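Local coordinates for protein PT26-6P (Thermococcus sp., PDB 2WB7) that is of unknown function but is encoded by an extrachromosomal mobile element of a euryarchaeon and is built from three domains with novel folds, at residues Asn225-Thr229 against Gln256-Ala260; Ile230-Gly236 against Val253-Asn257. One frame throughout, in Å; residues are numbered along the deposited sequence.

Interaction 1: residues Asn225-Thr229 against Gln256-Ala260; sequences NDVAT and QNKYA
The methyl group of Ala228 rests on one corner of the Tyr259 ring, with CB of Ala228 3.5 Å from CD1 of Tyr259, and it approaches obliquely. The carbonyl oxygen of Ala228 lies in the ring plane, at the edge, 3.9 Å from CE1 of Tyr259. One ring face is backed by CB of Asn257, offset toward the rim, while the phenol OH is tied to Ile268 O. Further along, Asn225 lies against the backbone of Tyr259 and the CB-CG part of Lys258. The chain Asn225-Thr229 forms no regular strand here: Ala228 is the centre of an inverse gamma turn (phi -89°, psi 59°), a bend that turns its methyl toward strand 253-261 of the eight-stranded antiparallel sheet, in the second immunoglobulin-like domain. Two waters join the segments. Water 1 bridges Asn225 O (2.9 Å) and Asn257 O (3.1 Å). Water 2 sits between Ala228 O and Gln256 OE1, 2.9 Å from each, and accepts from Asn257 N. At the far end, chi1 of -73° sets Thr229 OG1 beside its own backbone N, where it donates to Asp226 O at 3.2 Å, and sends CG2 the other way, obliquely past the Gln256 amide, 3.6 Å from OE1 of Gln256. That amide has its strongest polar partner in Ile230, the next residue of the loop. Leu31 of helix 21-34 touches both Ala228 and Tyr259, and Lys34 from the same helix reaches Thr229 O.

Interaction 2: residues Ile230-Gly236 against Val253-Asn257; sequences IDGGMLG and VLYQN
This is a single beta bridge reinforced by a side-chain amide, where the loop preceding strand 253-261 folds back onto the beginning of that strand. Two backbone bonds define the bridge: Met234 N donates to Leu254 O (2.9 Å), and Gln256 N donates to Met234 O (3.0 Å), so that Met234 is bonded to the residues flanking Tyr255. Just before it, Ile230-Gly233 forms a type II beta turn, with Gly232 at phi 84°, a value suited to glycine. The Gln256 side chain, bent at chi2 (-64°), lays its amide along this turn. Its OE1 accepts from Ile230 N at 3.2 Å, in the carbonyl plane and on a lone pair. Its NE2 donates to Ile230 O, nearly straight and within the amide plane, and also to Gly233 O at 3.2 Å, approaching that carbonyl from above its plane. These three bonds fix the rotation of the amide. Ile230 O accepts from Gly233 N as well, two donors sharing one turn carbonyl. With an alanine here in place of Gln256, Ile230 N and Gly233 O would probably lose these mates, and the turn would be held to the strand by little more than the Met234 bridge. Ile230 CD1 meets Leu254 CB at 3.7 Å, the two side chains crossing at about a right angle. Met234, a selenomethionine, runs alongside Tyr255 with CB over one ring face; SE lies 5.5 Å from the ring centroid, an oblique Met-aromatic contact. Helix 21-34 packs Ala27 against both Ile230 and Leu254, strand 266-272 bonds to Val253 and Tyr255, and Met380, following strand 370-379, bonds by its backbone to Gly236 and Gln256.

Residues 225-229 and 230-236 follow one another directly along the loop between strands 221-222 and 253-261, and both meet the same strand, so interactions 1 and 2 lie side by side with centres about 10 Å apart. The order is reversed on the strand: the earlier loop residues reach its later part, 256-260, and the later ones its beginning, 253-257. Gln256 and Asn257 are common to the strand segments of both interactions, though Asn257 makes no contact in interaction 2. Helix 21-34 touches both contacts, through Leu31 in interaction 1 and Ala27 in interaction 2. Together they fasten the loop and this N-terminal helix to the eight-stranded sheet of the second immunoglobulin-like domain.

Interaction 1: residues Asn225-Thr229 against Gln256-Ala260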
loop_
_atom_site.group_PDB
_atom_site.type_symbol
_atom_site.label_atom_id
_atom_site.label_comp_id
_atom_site.label_asym_id
_atom_site.label_seq_id
_atom_site.Cartn_x
_atom_site.Cartn_y
_atom_site.Cartn_z
ATOM N N ASN A 225 1.216 -2.610 6.455
ATOM C CA ASN A 225 0.649 -2.703 5.122
ATOM C C ASN A 225 0.608 -4.141 4.607
ATOM O O ASN A 225 0.091 -4.402 3.520
ATOM C CB ASN A 225 1.407 -1.796 4.137
ATOM C CG ASN A 225 2.896 -2.133 4.030
ATOM O OD1 ASN A 225 3.477 -2.780 4.908
ATOM N ND2 ASN A 225 3.521 -1.680 2.951
ATOM N N ASP A 226 1.143 -5.075 5.389
ATOM C CA ASP A 226 1.124 -6.485 4.989
ATOM C C ASP A 226 -0.273 -6.889 4.571
ATOM O O ASP A 226 -0.454 -7.813 3.788
ATOM C CB ASP A 226 1.576 -7.384 6.131
ATOM C CG ASP A 226 2.895 -6.967 6.693
ATOM O OD1 ASP A 226 3.302 -5.804 6.450
ATOM O OD2 ASP A 226 3.524 -7.809 7.375
ATOM N N VAL A 227 -1.267 -6.194 5.109
ATOM C CA VAL A 227 -2.650 -6.397 4.689
ATOM C C VAL A 227 -2.829 -6.127 3.182
ATOM O O VAL A 227 -3.686 -6.728 2.524
ATOM C CB VAL A 227 -3.603 -5.482 5.484
ATOM C CG1 VAL A 227 -5.041 -5.758 5.085
ATOM C CG2 VAL A 227 -3.392 -5.664 6.998
ATOM N N ALA A 228 -1.992 -5.233 2.650
ATOM C CA ALA A 228 -2.082 -4.785 1.268
ATOM C C ALA A 228 -1.279 -5.629 0.282
ATOM O O ALA A 228 -0.410 -5.128 -0.414
ATOM C CB ALA A 228 -1.670 -3.337 1.169
ATOM N N THR A 229 -1.590 -6.912 0.212
ATOM C CA THR A 229 -0.928 -7.811 -0.706
ATOM C C THR A 229 -1.879 -8.202 -1.813
ATOM O O THR A 229 -3.033 -8.486 -1.545
ATOM C CB THR A 229 -0.557 -9.094 0.023
ATOM O OG1 THR A 229 0.542 -8.829 0.898
ATOM C CG2 THR A 229 -0.175 -10.182 -0.962
ATOM N N GLN A 256 4.038 -6.399 -6.214
ATOM C CA GLN A 256 3.632 -6.013 -4.879
ATOM C C GLN A 256 4.108 -4.561 -4.716
ATOM O O GLN A 256 5.147 -4.171 -5.275
ATOM C CB GLN A 256 4.261 -6.918 -3.814
ATOM C CG GLN A 256 3.903 -8.397 -3.895
ATOM C CD GLN A 256 2.434 -8.665 -3.662
ATOM O OE1 GLN A 256 1.746 -7.919 -2.958
ATOM N NE2 GLN A 256 1.937 -9.744 -4.253
ATOM N N ASN A 257 3.344 -3.755 -3.979
ATOM C CA ASN A 257 3.762 -2.399 -3.637
ATOM C C ASN A 257 3.867 -2.275 -2.127
ATOM O O ASN A 257 3.100 -2.885 -1.403
ATOM C CB ASN A 257 2.736 -1.366 -4.114
ATOM C CG ASN A 257 2.839 -1.056 -5.585
ATOM O OD1 ASN A 257 2.089 -1.590 -6.391
ATOM N ND2 ASN A 257 3.754 -0.180 -5.944
ATOM N N LYS A 258 4.799 -1.457 -1.658
ATOM C CA LYS A 258 4.830 -1.049 -0.270
ATOM C C LYS A 258 4.066 0.280 -0.181
ATOM O O LYS A 258 4.321 1.192 -0.957
ATOM C CB LYS A 258 6.277 -0.852 0.154
ATOM C CG LYS A 258 6.550 -1.074 1.630
ATOM C CD LYS A 258 7.787 -0.302 2.081
ATOM C CE LYS A 258 8.810 -0.095 0.945
ATOM N NZ LYS A 258 9.982 0.785 1.360
ATOM N N TYR A 259 3.119 0.388 0.745
ATOM C CA TYR A 259 2.260 1.573 0.818
ATOM C C TYR A 259 2.461 2.368 2.094
ATOM O O TYR A 259 2.728 1.785 3.135
ATOM C CB TYR A 259 0.789 1.173 0.777
ATOM C CG TYR A 259 0.323 0.512 -0.491
ATOM C CD1 TYR A 259 0.173 -0.867 -0.555
ATOM C CD2 TYR A 259 0.002 1.268 -1.613
ATOM C CE1 TYR A 259 -0.264 -1.482 -1.719
ATOM C CE2 TYR A 259 -0.430 0.674 -2.773
ATOM C CZ TYR A 259 -0.573 -0.702 -2.822
ATOM O OH TYR A 259 -1.007 -1.317 -3.976
ATOM N N ALA A 260 2.303 3.690 2.007
ATOM C CA ALA A 260 2.175 4.546 3.178
ATOM C C ALA A 260 1.162 5.645 2.861
ATOM O O ALA A 260 1.053 6.066 1.709
ATOM C CB ALA A 260 3.515 5.155 3.558
HETATM O O HOH W 1 1.687 -3.432 1.327
HETATM O O HOH W 2 0.773 -5.185 -3.111
#

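Interaction 2: residues Ile230-Gly236 against Val253-Asn257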
loop_
_atom_site.group_PDB
_atom_site.type_symbol
_atom_site.label_atom_id
_atom_site.label_comp_id
_atom_site.label_asym_id
_atom_site.label_seq_id
_atom_site.Cartn_x
_atom_site.Cartn_y
_atom_site.Cartn_z
ATOM N N ILE A 230 -1.406 -8.215 -3.054
ATOM C CA ILE A 230 -2.178 -8.836 -4.130
ATOM C C ILE A 230 -1.667 -10.255 -4.392
ATOM O O ILE A 230 -0.472 -10.521 -4.308
ATOM C CB ILE A 230 -2.156 -8.013 -5.425
ATOM C CG1 ILE A 230 -0.727 -7.766 -5.881
ATOM C CG2 ILE A 230 -2.865 -6.690 -5.227
ATOM C CD1 ILE A 230 -0.649 -7.093 -7.251
ATOM N N ASP A 231 -2.581 -11.168 -4.685
ATOM C CA ASP A 231 -2.214 -12.560 -4.924
ATOM C C ASP A 231 -1.397 -12.661 -6.199
ATOM O O ASP A 231 -1.857 -12.260 -7.274
ATOM C CB ASP A 231 -3.460 -13.442 -5.069
ATOM C CG ASP A 231 -4.295 -13.509 -3.794
ATOM O OD1 ASP A 231 -3.707 -13.550 -2.684
ATOM O OD2 ASP A 231 -5.546 -13.520 -3.911
ATOM N N GLY A 232 -0.192 -13.205 -6.093
ATOM C CA GLY A 232 0.637 -13.399 -7.278
ATOM C C GLY A 232 1.441 -12.187 -7.719
ATOM O O GLY A 232 2.222 -12.281 -8.674
ATOM N N GLY A 233 1.262 -11.049 -7.044
ATOM C CA GLY A 233 2.100 -9.880 -7.311
ATOM C C GLY A 233 3.563 -10.247 -7.151
ATOM O O GLY A 233 3.894 -11.094 -6.331
HETATM N N MSE A 234 4.447 -9.616 -7.916
HETATM C CA MSE A 234 5.842 -10.039 -7.932
HETATM C C MSE A 234 6.794 -9.196 -7.081
HETATM O O MSE A 234 6.484 -8.072 -6.712
HETATM C CB MSE A 234 6.382 -10.130 -9.367
HETATM C CG MSE A 234 7.368 -11.276 -9.527
HETATM SE SE MSE A 234 8.463 -11.183 -11.093
HETATM C CE MSE A 234 9.383 -9.525 -10.693
ATOM N N LEU A 235 7.952 -9.778 -6.781
ATOM C CA LEU A 235 9.060 -9.096 -6.121
ATOM C C LEU A 235 10.290 -9.136 -7.017
ATOM O O LEU A 235 10.519 -10.129 -7.710
ATOM C CB LEU A 235 9.420 -9.815 -4.831
ATOM C CG LEU A 235 8.288 -9.821 -3.817
ATOM C CD1 LEU A 235 8.511 -10.885 -2.731
ATOM C CD2 LEU A 235 8.183 -8.418 -3.224
ATOM N N GLY A 236 11.091 -8.076 -6.975
ATOM C CA GLY A 236 12.386 -8.081 -7.624
ATOM C C GLY A 236 12.346 -8.169 -9.140
ATOM O O GLY A 236 11.521 -7.549 -9.795
ATOM N N VAL A 253 3.993 -7.716 -15.482
ATOM C CA VAL A 253 3.573 -8.451 -14.308
ATOM C C VAL A 253 3.112 -7.411 -13.299
ATOM O O VAL A 253 3.594 -6.273 -13.314
ATOM C CB VAL A 253 4.731 -9.210 -13.694
ATOM C CG1 VAL A 253 5.062 -10.459 -14.502
ATOM C CG2 VAL A 253 5.924 -8.295 -13.569
ATOM N N LEU A 254 2.178 -7.776 -12.432
ATOM C CA LEU A 254 1.807 -6.885 -11.353
ATOM C C LEU A 254 2.891 -6.972 -10.306
ATOM O O LEU A 254 3.470 -8.034 -10.087
ATOM C CB LEU A 254 0.492 -7.319 -10.742
ATOM C CG LEU A 254 -0.745 -7.149 -11.633
ATOM C CD1 LEU A 254 -1.998 -7.358 -10.763
ATOM C CD2 LEU A 254 -0.757 -5.776 -12.329
ATOM N N TYR A 255 3.196 -5.861 -9.659
ATOM C CA TYR A 255 4.189 -5.923 -8.591
ATOM C C TYR A 255 3.502 -5.762 -7.244
ATOM O O TYR A 255 2.480 -5.084 -7.137
ATOM C CB TYR A 255 5.286 -4.857 -8.791
ATOM C CG TYR A 255 6.500 -5.367 -9.545
ATOM C CD1 TYR A 255 6.556 -5.338 -10.935
ATOM C CD2 TYR A 255 7.588 -5.887 -8.859
ATOM C CE1 TYR A 255 7.662 -5.814 -11.608
ATOM C CE2 TYR A 255 8.690 -6.360 -9.517
ATOM C CZ TYR A 255 8.727 -6.321 -10.880
ATOM O OH TYR A 255 9.842 -6.801 -11.517
ATOM N N GLN A 256 4.038 -6.399 -6.214
ATOM C CA GLN A 256 3.632 -6.013 -4.879
ATOM C C GLN A 256 4.108 -4.561 -4.716
ATOM O O GLN A 256 5.147 -4.171 -5.275
ATOM C CB GLN A 256 4.261 -6.918 -3.814
ATOM C CG GLN A 256 3.903 -8.397 -3.895
ATOM C CD GLN A 256 2.434 -8.665 -3.662
ATOM O OE1 GLN A 256 1.746 -7.919 -2.958
ATOM N NE2 GLN A 256 1.937 -9.744 -4.253
ATOM N N ASN A 257 3.344 -3.755 -3.979
ATOM C CA ASN A 257 3.762 -2.399 -3.637
ATOM C C ASN A 257 3.867 -2.275 -2.127
ATOM O O ASN A 257 3.100 -2.885 -1.403
ATOM C CB ASN A 257 2.736 -1.366 -4.114
ATOM C CG ASN A 257 2.839 -1.056 -5.585
ATOM O OD1 ASN A 257 2.089 -1.590 -6.391
ATOM N ND2 ASN A 257 3.754 -0.180 -5.944
#